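Local coordinates for protein deoxyribose-phosphate aldolase (Toxoplasma gondii, PDB 4EIV) that belongs to the deoxyribose-phosphate aldolase family and folds as a TIM barrel, eight parallel strands ringed by helices, at residues E118-W123 against K154-G159; F182-S187 against G233-V238. One frame throughout, in Å; residues are numbered along the deposited sequence.

Both contacts pair adjacent parallel strands of one closed barrel, and they follow each other round its wall. Contact 1 joins strands 116-120 and 152-156, contact 2 joins 182-184 and 233-237, and their centres lie about 9 Å apart. Strands 152-156 and 182-184 are themselves neighbours, with Val-155 O 2.9 Å from Gln-184 N in a probable hydrogen bond. Further along, Val-156 CG1 packs 3.5 Å from Ser-186 C. Inside the barrel the contacts meet through charge: Glu-118 OE1 of contact 1 forms a salt bridge with Lys-235 NZ of contact 2 at 2.9 Å. Glu-118, Lys-154 and Lys-235 thus share one charged interior cluster, which also includes Glu-31.

Contact 1 (E118-W123 against K154-G159); sequences ECLIDW and KVVLSG
Cys-119 sits astride the backbone pairing of 118-123 with 154-159. Its N donates to Lys-154 O at 2.8 Å, and Cys-119 O accepts Val-156 N, also at 2.8 Å. Both N-H bonds are almost straight, although Val-156 N stands well above the Cys-119 carbonyl plane. Ile-121 N continues the parallel pattern to Val-156 O with a longer bond of 3.2 Å.

The charged side chains lie on the face shared by Glu-118, Lys-154, Leu-120 and Val-156. Glu-118 and Lys-154 run side by side in the same direction, and a bend at the end of the lysine (chi4 75°) brings NZ to 2.8 Å from Glu-118 OE1. This salt bridge, described for one of the two modelled glutamate conformers, uses the anti lone pair of OE1. Glu-116 and Glu-31 also hold the lysine, while Ser-61 OG binds the other oxygen of Glu-118.

Apolar contacts form on both faces. Leu-120 CD1 touches Val-156 CG1 at 3.8 Å. On the other side of the sheet, Ile-121 crosses Val-155 at about a right angle, and CG2 presses tightly on Val-155 CG1 at 3.5 Å. The isoleucine's other branch runs along the opposite strand's exit, leaving CD1 3.5 Å from Leu-157 O.

Past the strands, the Trp-123 ring lays one face over Gly-159. Gly-159 N stands 3.7 Å above the ring plane, offset toward the rim on the pyrrole side.

Strand 85-90 flanks 116-120 through backbone bonds from Glu-118 and Leu-120 to Val-90, and strand 182-184 continues the sheet beyond 152-156. Outside, helix 165-178 covers Ile-121, Val-155 and Leu-157 with Ala-171, Ala-172 and Ala-175.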
ATOM      1  N   GLU A 118      -9.800   9.990  19.517  0.50 24.90           N
ATOM      2  CA  GLU A 118     -10.927   9.172  19.044  0.50 24.03           C
ATOM      3  C   GLU A 118     -12.151   9.544  19.876  0.50 23.35           C
ATOM      4  O   GLU A 118     -12.256   9.156  21.043  0.50 23.26           O
ATOM      5  CB  GLU A 118     -10.557   7.701  19.135  0.50 24.26           C
ATOM      6  CG  GLU A 118      -9.358   7.399  18.209  0.50 24.07           C
ATOM      7  CD  GLU A 118      -8.842   5.971  18.231  0.50 24.79           C
ATOM      8  OE1 GLU A 118      -8.207   5.591  17.226  0.50 25.65           O
ATOM      9  OE2 GLU A 118      -9.035   5.231  19.219  0.50 25.73           O
ATOM     10  N   CYS A 119     -13.091  10.269  19.256  1.00 23.43           N
ATOM     11  CA  CYS A 119     -14.221  10.849  19.967  1.00 23.71           C
ATOM     12  C   CYS A 119     -15.534  10.100  19.697  1.00 23.49           C
ATOM     13  O   CYS A 119     -16.013  10.081  18.569  1.00 23.84           O
ATOM     14  CB  CYS A 119     -14.339  12.311  19.543  1.00 24.72           C
ATOM     15  SG  CYS A 119     -15.693  13.205  20.351  1.00 26.00           S
ATOM     16  N   LEU A 120     -16.138   9.566  20.745  1.00 23.72           N
ATOM     17  CA  LEU A 120     -17.425   8.901  20.619  1.00 23.53           C
ATOM     18  C   LEU A 120     -18.527   9.955  20.598  1.00 23.60           C
ATOM     19  O   LEU A 120     -18.472  10.919  21.341  1.00 25.09           O
ATOM     20  CB  LEU A 120     -17.619   7.914  21.767  1.00 24.30           C
ATOM     21  CG  LEU A 120     -18.872   7.040  21.837  1.00 25.12           C
ATOM     22  CD1 LEU A 120     -19.009   6.169  20.570  1.00 24.94           C
ATOM     23  CD2 LEU A 120     -18.871   6.173  23.078  1.00 27.36           C
ATOM     24  N   ILE A 121     -19.504   9.764  19.724  1.00 23.03           N
ATOM     25  CA  ILE A 121     -20.664  10.628  19.661  1.00 23.36           C
ATOM     26  C   ILE A 121     -21.741  10.209  20.667  1.00 22.59           C
ATOM     27  O   ILE A 121     -21.744   9.077  21.164  1.00 22.90           O
ATOM     28  CB  ILE A 121     -21.282  10.667  18.222  1.00 23.17           C
ATOM     29  CG1 ILE A 121     -21.849   9.307  17.803  1.00 23.69           C
ATOM     30  CG2 ILE A 121     -20.258  11.174  17.213  1.00 26.28           C
ATOM     31  CD1 ILE A 121     -22.769   9.369  16.555  1.00 26.12           C
ATOM     32  N   ASP A 122     -22.721  11.090  20.878  1.00 23.39           N
ATOM     33  CA  ASP A 122     -23.894  10.765  21.699  1.00 23.70           C
ATOM     34  C   ASP A 122     -24.853  10.064  20.739  1.00 23.35           C
ATOM     35  O   ASP A 122     -25.832  10.621  20.246  1.00 23.41           O
ATOM     36  CB  ASP A 122     -24.498  12.045  22.301  1.00 23.64           C
ATOM     37  CG  ASP A 122     -25.472  11.761  23.448  1.00 24.39           C
ATOM     38  OD1 ASP A 122     -25.861  10.580  23.668  1.00 25.18           O
ATOM     39  OD2 ASP A 122     -25.847  12.740  24.145  1.00 25.17           O
ATOM     40  N   TRP A 123     -24.581   8.786  20.498  1.00 23.56           N
ATOM     41  CA  TRP A 123     -25.308   8.018  19.489  1.00 24.48           C
ATOM     42  C   TRP A 123     -26.776   7.818  19.872  1.00 24.63           C
ATOM     43  O   TRP A 123     -27.639   7.711  19.007  1.00 25.13           O
ATOM     44  CB  TRP A 123     -24.617   6.660  19.248  1.00 25.30           C
ATOM     45  CG  TRP A 123     -24.374   5.884  20.503  1.00 29.02           C
ATOM     46  CD1 TRP A 123     -23.233   5.894  21.310  1.00 29.02           C
ATOM     47  CD2 TRP A 123     -25.267   4.967  21.096  1.00 31.51           C
ATOM     48  NE1 TRP A 123     -23.403   5.061  22.354  1.00 33.04           N
ATOM     49  CE2 TRP A 123     -24.636   4.460  22.254  1.00 30.66           C
ATOM     50  CE3 TRP A 123     -26.550   4.543  20.784  1.00 31.40           C
ATOM     51  CZ2 TRP A 123     -25.249   3.546  23.085  1.00 33.29           C
ATOM     52  CZ3 TRP A 123     -27.160   3.601  21.600  1.00 33.55           C
ATOM     53  CH2 TRP A 123     -26.514   3.130  22.744  1.00 33.81           C
ATOM     54  N   LYS A 154     -10.531  11.212  14.980  1.00 24.07           N
ATOM     55  CA  LYS A 154     -11.404  10.155  14.525  1.00 24.20           C
ATOM     56  C   LYS A 154     -12.726  10.299  15.277  1.00 23.21           C
ATOM     57  O   LYS A 154     -12.720  10.575  16.486  1.00 25.09           O
ATOM     58  CB  LYS A 154     -10.826   8.796  14.819  1.00 25.05           C
ATOM     59  CG  LYS A 154      -9.387   8.567  14.357  1.00 25.65           C
ATOM     60  CD  LYS A 154      -9.213   7.091  14.131  1.00 27.45           C
ATOM     61  CE  LYS A 154      -7.813   6.628  13.783  1.00 30.12           C
ATOM     62  NZ  LYS A 154      -6.916   6.644  14.982  1.00 31.14           N
ATOM     63  N   VAL A 155     -13.847  10.186  14.570  1.00 22.85           N
ATOM     64  CA  VAL A 155     -15.162  10.247  15.210  1.00 22.76           C
ATOM     65  C   VAL A 155     -15.774   8.840  15.154  1.00 22.40           C
ATOM     66  O   VAL A 155     -15.910   8.241  14.079  1.00 22.25           O
ATOM     67  CB  VAL A 155     -16.051  11.293  14.563  1.00 23.31           C
ATOM     68  CG1 VAL A 155     -17.408  11.370  15.232  1.00 22.69           C
ATOM     69  CG2 VAL A 155     -15.380  12.656  14.649  1.00 24.32           C
ATOM     70  N   VAL A 156     -16.132   8.327  16.328  1.00 21.75           N
ATOM     71  CA  VAL A 156     -16.642   6.990  16.520  1.00 21.91           C
ATOM     72  C   VAL A 156     -18.156   7.099  16.452  1.00 22.47           C
ATOM     73  O   VAL A 156     -18.789   7.736  17.299  1.00 22.97           O
ATOM     74  CB  VAL A 156     -16.129   6.411  17.847  1.00 22.11           C
ATOM     75  CG1 VAL A 156     -16.507   5.012  17.964  1.00 22.67           C
ATOM     76  CG2 VAL A 156     -14.630   6.571  17.991  1.00 24.71           C
ATOM     77  N   LEU A 157     -18.749   6.400  15.484  1.00 23.16           N
ATOM     78  CA  LEU A 157     -20.161   6.569  15.169  1.00 23.73           C
ATOM     79  C   LEU A 157     -21.134   5.667  15.926  1.00 25.85           C
ATOM     80  O   LEU A 157     -22.348   5.925  15.910  1.00 27.91           O
ATOM     81  CB  LEU A 157     -20.367   6.346  13.666  1.00 24.04           C
ATOM     82  CG  LEU A 157     -19.618   7.280  12.728  1.00 24.25           C
ATOM     83  CD1 LEU A 157     -19.913   6.886  11.262  1.00 26.80           C
ATOM     84  CD2 LEU A 157     -19.951   8.745  12.975  1.00 25.46           C
ATOM     85  N   SER A 158     -20.621   4.668  16.622  0.60 25.82           N
ATOM     86  CA  SER A 158     -21.463   3.710  17.325  0.60 27.23           C
ATOM     87  C   SER A 158     -20.786   3.266  18.594  0.60 27.81           C
ATOM     88  O   SER A 158     -19.564   3.102  18.631  0.60 26.98           O
ATOM     89  CB  SER A 158     -21.754   2.499  16.423  0.60 28.03           C
ATOM     90  OG  SER A 158     -22.492   1.482  17.086  0.60 31.19           O
ATOM     91  N   GLY A 159     -21.601   3.058  19.625  1.00 29.28           N
ATOM     92  CA  GLY A 159     -21.141   2.549  20.924  1.00 31.92           C
ATOM     93  C   GLY A 159     -21.604   1.098  21.130  1.00 36.18           C
ATOM     94  O   GLY A 159     -21.773   0.658  22.246  1.00 38.80           O
TER

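Contact 2 (F182-S187 against G233-V238); sequences FLQTSS and GIKIEV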
ATOM      1  N   PHE A 182     -11.336  11.202  10.313  1.00 25.36           N
ATOM      2  CA  PHE A 182     -11.574   9.776  10.134  1.00 24.62           C
ATOM      3  C   PHE A 182     -12.965   9.472  10.665  1.00 23.55           C
ATOM      4  O   PHE A 182     -13.390  10.044  11.678  1.00 23.69           O
ATOM      5  CB  PHE A 182     -10.607   8.920  10.982  1.00 25.14           C
ATOM      6  CG  PHE A 182      -9.421   8.325  10.237  1.00 24.54           C
ATOM      7  CD1 PHE A 182      -8.275   9.079   9.984  1.00 27.23           C
ATOM      8  CD2 PHE A 182      -9.429   6.985   9.896  1.00 24.58           C
ATOM      9  CE1 PHE A 182      -7.183   8.486   9.344  1.00 27.68           C
ATOM     10  CE2 PHE A 182      -8.375   6.408   9.249  1.00 26.45           C
ATOM     11  CZ  PHE A 182      -7.255   7.126   9.005  1.00 26.36           C
ATOM     12  N   LEU A 183     -13.636   8.510  10.031  1.00 23.13           N
ATOM     13  CA  LEU A 183     -14.873   7.924  10.539  1.00 23.14           C
ATOM     14  C   LEU A 183     -14.552   6.517  11.015  1.00 23.77           C
ATOM     15  O   LEU A 183     -14.024   5.703  10.263  1.00 24.22           O
ATOM     16  CB  LEU A 183     -15.951   7.857   9.472  1.00 22.73           C
ATOM     17  CG  LEU A 183     -16.401   9.207   8.939  1.00 24.01           C
ATOM     18  CD1 LEU A 183     -17.497   9.015   7.875  1.00 26.55           C
ATOM     19  CD2 LEU A 183     -16.884  10.133  10.067  1.00 25.92           C
ATOM     20  N   GLN A 184     -14.810   6.268  12.295  1.00 23.11           N
ATOM     21  CA  GLN A 184     -14.556   5.005  12.928  1.00 23.74           C
ATOM     22  C   GLN A 184     -15.909   4.352  13.150  1.00 23.40           C
ATOM     23  O   GLN A 184     -16.838   4.949  13.688  1.00 23.29           O
ATOM     24  CB  GLN A 184     -13.795   5.215  14.235  1.00 23.67           C
ATOM     25  CG  GLN A 184     -13.574   3.931  15.041  1.00 23.60           C
ATOM     26  CD  GLN A 184     -12.634   4.118  16.231  1.00 24.65           C
ATOM     27  OE1 GLN A 184     -11.753   4.976  16.215  1.00 26.86           O
ATOM     28  NE2 GLN A 184     -12.845   3.324  17.268  1.00 26.21           N
ATOM     29  N   THR A 185     -16.020   3.089  12.776  1.00 22.30           N
ATOM     30  CA  THR A 185     -17.305   2.408  12.820  1.00 22.53           C
ATOM     31  C   THR A 185     -17.922   2.306  14.202  1.00 23.08           C
ATOM     32  O   THR A 185     -19.111   2.477  14.365  1.00 25.81           O
ATOM     33  CB  THR A 185     -17.188   0.950  12.269  1.00 22.72           C
ATOM     34  OG1 THR A 185     -16.204   0.201  13.011  1.00 23.00           O
ATOM     35  CG2 THR A 185     -16.841   0.943  10.794  1.00 24.17           C
ATOM     36  N   SER A 186     -17.101   2.016  15.187  1.00 23.37           N
ATOM     37  CA  SER A 186     -17.618   1.491  16.473  1.00 24.03           C
ATOM     38  C   SER A 186     -16.544   1.588  17.524  1.00 24.44           C
ATOM     39  O   SER A 186     -15.344   1.711  17.224  1.00 24.68           O
ATOM     40  CB  SER A 186     -18.089   0.032  16.288  1.00 25.03           C
ATOM     41  OG  SER A 186     -17.147  -0.723  15.529  1.00 24.46           O
ATOM     42  N   SER A 187     -16.994   1.617  18.770  0.50 26.01           N
ATOM     43  CA  SER A 187     -16.158   1.848  19.934  0.50 27.26           C
ATOM     44  C   SER A 187     -15.156   0.790  20.376  0.50 28.61           C
ATOM     45  O   SER A 187     -14.092   1.129  20.919  0.50 29.30           O
ATOM     46  CB  SER A 187     -17.086   2.051  21.131  0.50 27.76           C
ATOM     47  OG  SER A 187     -16.415   1.624  22.291  0.50 26.66           O
ATOM     48  N   GLY A 233     -10.230   9.571   6.384  1.00 27.07           N
ATOM     49  CA  GLY A 233     -10.061   8.153   6.447  1.00 26.44           C
ATOM     50  C   GLY A 233     -11.209   7.387   7.035  1.00 24.94           C
ATOM     51  O   GLY A 233     -12.165   7.947   7.592  1.00 24.25           O
ATOM     52  N   ILE A 234     -11.149   6.069   6.873  0.50 24.13           N
ATOM     53  CA  ILE A 234     -12.104   5.161   7.512  0.50 24.74           C
ATOM     54  C   ILE A 234     -11.334   4.182   8.388  0.50 23.69           C
ATOM     55  O   ILE A 234     -10.305   3.638   7.984  0.50 24.46           O
ATOM     56  CB  ILE A 234     -12.990   4.377   6.515  0.50 25.49           C
ATOM     57  CG1 ILE A 234     -14.085   3.611   7.258  0.50 25.98           C
ATOM     58  CG2 ILE A 234     -12.177   3.387   5.733  0.50 26.82           C
ATOM     59  CD1 ILE A 234     -15.042   2.905   6.340  0.50 27.65           C
ATOM     60  N   LYS A 235     -11.834   4.014   9.606  1.00 22.86           N
ATOM     61  CA  LYS A 235     -11.318   3.034  10.563  1.00 22.65           C
ATOM     62  C   LYS A 235     -12.388   1.981  10.815  1.00 22.34           C
ATOM     63  O   LYS A 235     -13.496   2.314  11.274  1.00 22.41           O
ATOM     64  CB  LYS A 235     -10.893   3.680  11.882  1.00 23.20           C
ATOM     65  CG  LYS A 235     -10.489   2.702  12.955  1.00 22.84           C
ATOM     66  CD  LYS A 235      -9.801   3.324  14.134  1.00 24.05           C
ATOM     67  CE  LYS A 235      -9.570   2.322  15.246  1.00 25.04           C
ATOM     68  NZ  LYS A 235      -8.798   2.911  16.384  1.00 27.91           N
ATOM     69  N   ILE A 236     -12.064   0.732  10.497  1.00 21.95           N
ATOM     70  CA  ILE A 236     -12.945  -0.406  10.671  1.00 22.33           C
ATOM     71  C   ILE A 236     -12.556  -1.054  11.993  1.00 21.85           C
ATOM     72  O   ILE A 236     -11.452  -1.589  12.136  1.00 23.42           O
ATOM     73  CB  ILE A 236     -12.829  -1.380   9.495  1.00 21.90           C
ATOM     74  CG1 ILE A 236     -13.175  -0.681   8.171  1.00 22.76           C
ATOM     75  CG2 ILE A 236     -13.735  -2.565   9.690  1.00 23.63           C
ATOM     76  CD1 ILE A 236     -13.097  -1.541   6.925  1.00 24.12           C
ATOM     77  N   GLU A 237     -13.427  -0.887  12.985  1.00 22.93           N
ATOM     78  CA  GLU A 237     -13.219  -1.442  14.334  1.00 23.09           C
ATOM     79  C   GLU A 237     -13.957  -2.774  14.391  1.00 23.49           C
ATOM     80  O   GLU A 237     -15.173  -2.822  14.195  1.00 24.05           O
ATOM     81  CB  GLU A 237     -13.687  -0.451  15.399  1.00 23.55           C
ATOM     82  CG  GLU A 237     -13.349  -0.827  16.849  1.00 23.62           C
ATOM     83  CD  GLU A 237     -14.227  -1.912  17.423  1.00 25.81           C
ATOM     84  OE1 GLU A 237     -13.646  -2.827  18.027  1.00 27.06           O
ATOM     85  OE2 GLU A 237     -15.477  -1.838  17.266  1.00 26.12           O
ATOM     86  N   VAL A 238     -13.206  -3.859  14.578  1.00 24.67           N
ATOM     87  CA  VAL A 238     -13.721  -5.211  14.410  1.00 25.67           C
ATOM     88  C   VAL A 238     -13.936  -5.980  15.676  1.00 27.28           C
ATOM     89  O   VAL A 238     -14.265  -7.169  15.629  1.00 29.96           O
ATOM     90  CB  VAL A 238     -12.817  -6.031  13.451  1.00 24.16           C
ATOM     91  CG1 VAL A 238     -12.685  -5.316  12.099  1.00 25.96           C
ATOM     92  CG2 VAL A 238     -11.455  -6.290  14.053  1.00 25.45           C
TER
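Gly-233 lies directly beneath the Phe-182 ring, its CA 3.6 Å from the ring centroid in a CH-pi contact over the face. An unusual chi1 of -101° swings the phenylalanine across the neighbouring strand, and Lys-235 N lies at the ring's edge. Next along the face of the sheet that carries Phe-182, Gln-184 and Lys-235 run alongside each other, both extended, with Gln-184 OE1 3.3 Å from Lys-235 CD. Beyond them two hydroxyls link the segments in a short chain of hydrogen bonds. Thr-185 OG1 accepts Glu-237 N at 3.0 Å and donates to Ser-186 OG at 2.8 Å; Ser-186 OG in turn donates to Glu-237 OE2 at 2.7 Å, on the anti side of the carboxylate.

Parallel backbone bonds set this register: Leu-183 N to Gly-233 O, Lys-235 N to Leu-183 O at 2.8 Å, and Thr-185 N to Lys-235 O. Gln-184 NE2 binds Ser-186 O in its own amide plane, fixing the turn of that amide. His-193 ND1 and Gly-239 N hold the Glu-237 carboxylate, and Lys-235 NZ reaches Glu-31. Behind the sheet, Leu-183 and Ile-234 pack on Ile-202 of helix 196-210, while Ile-236 meets helix 243-257.

Parallel neighbours with Gln-184 and Lys-235 on the inner face beside Phe-182, and Leu-183 and Ile-234 against the helices outside, form part of the wall of a TIM barrel, between its sixth and seventh strands.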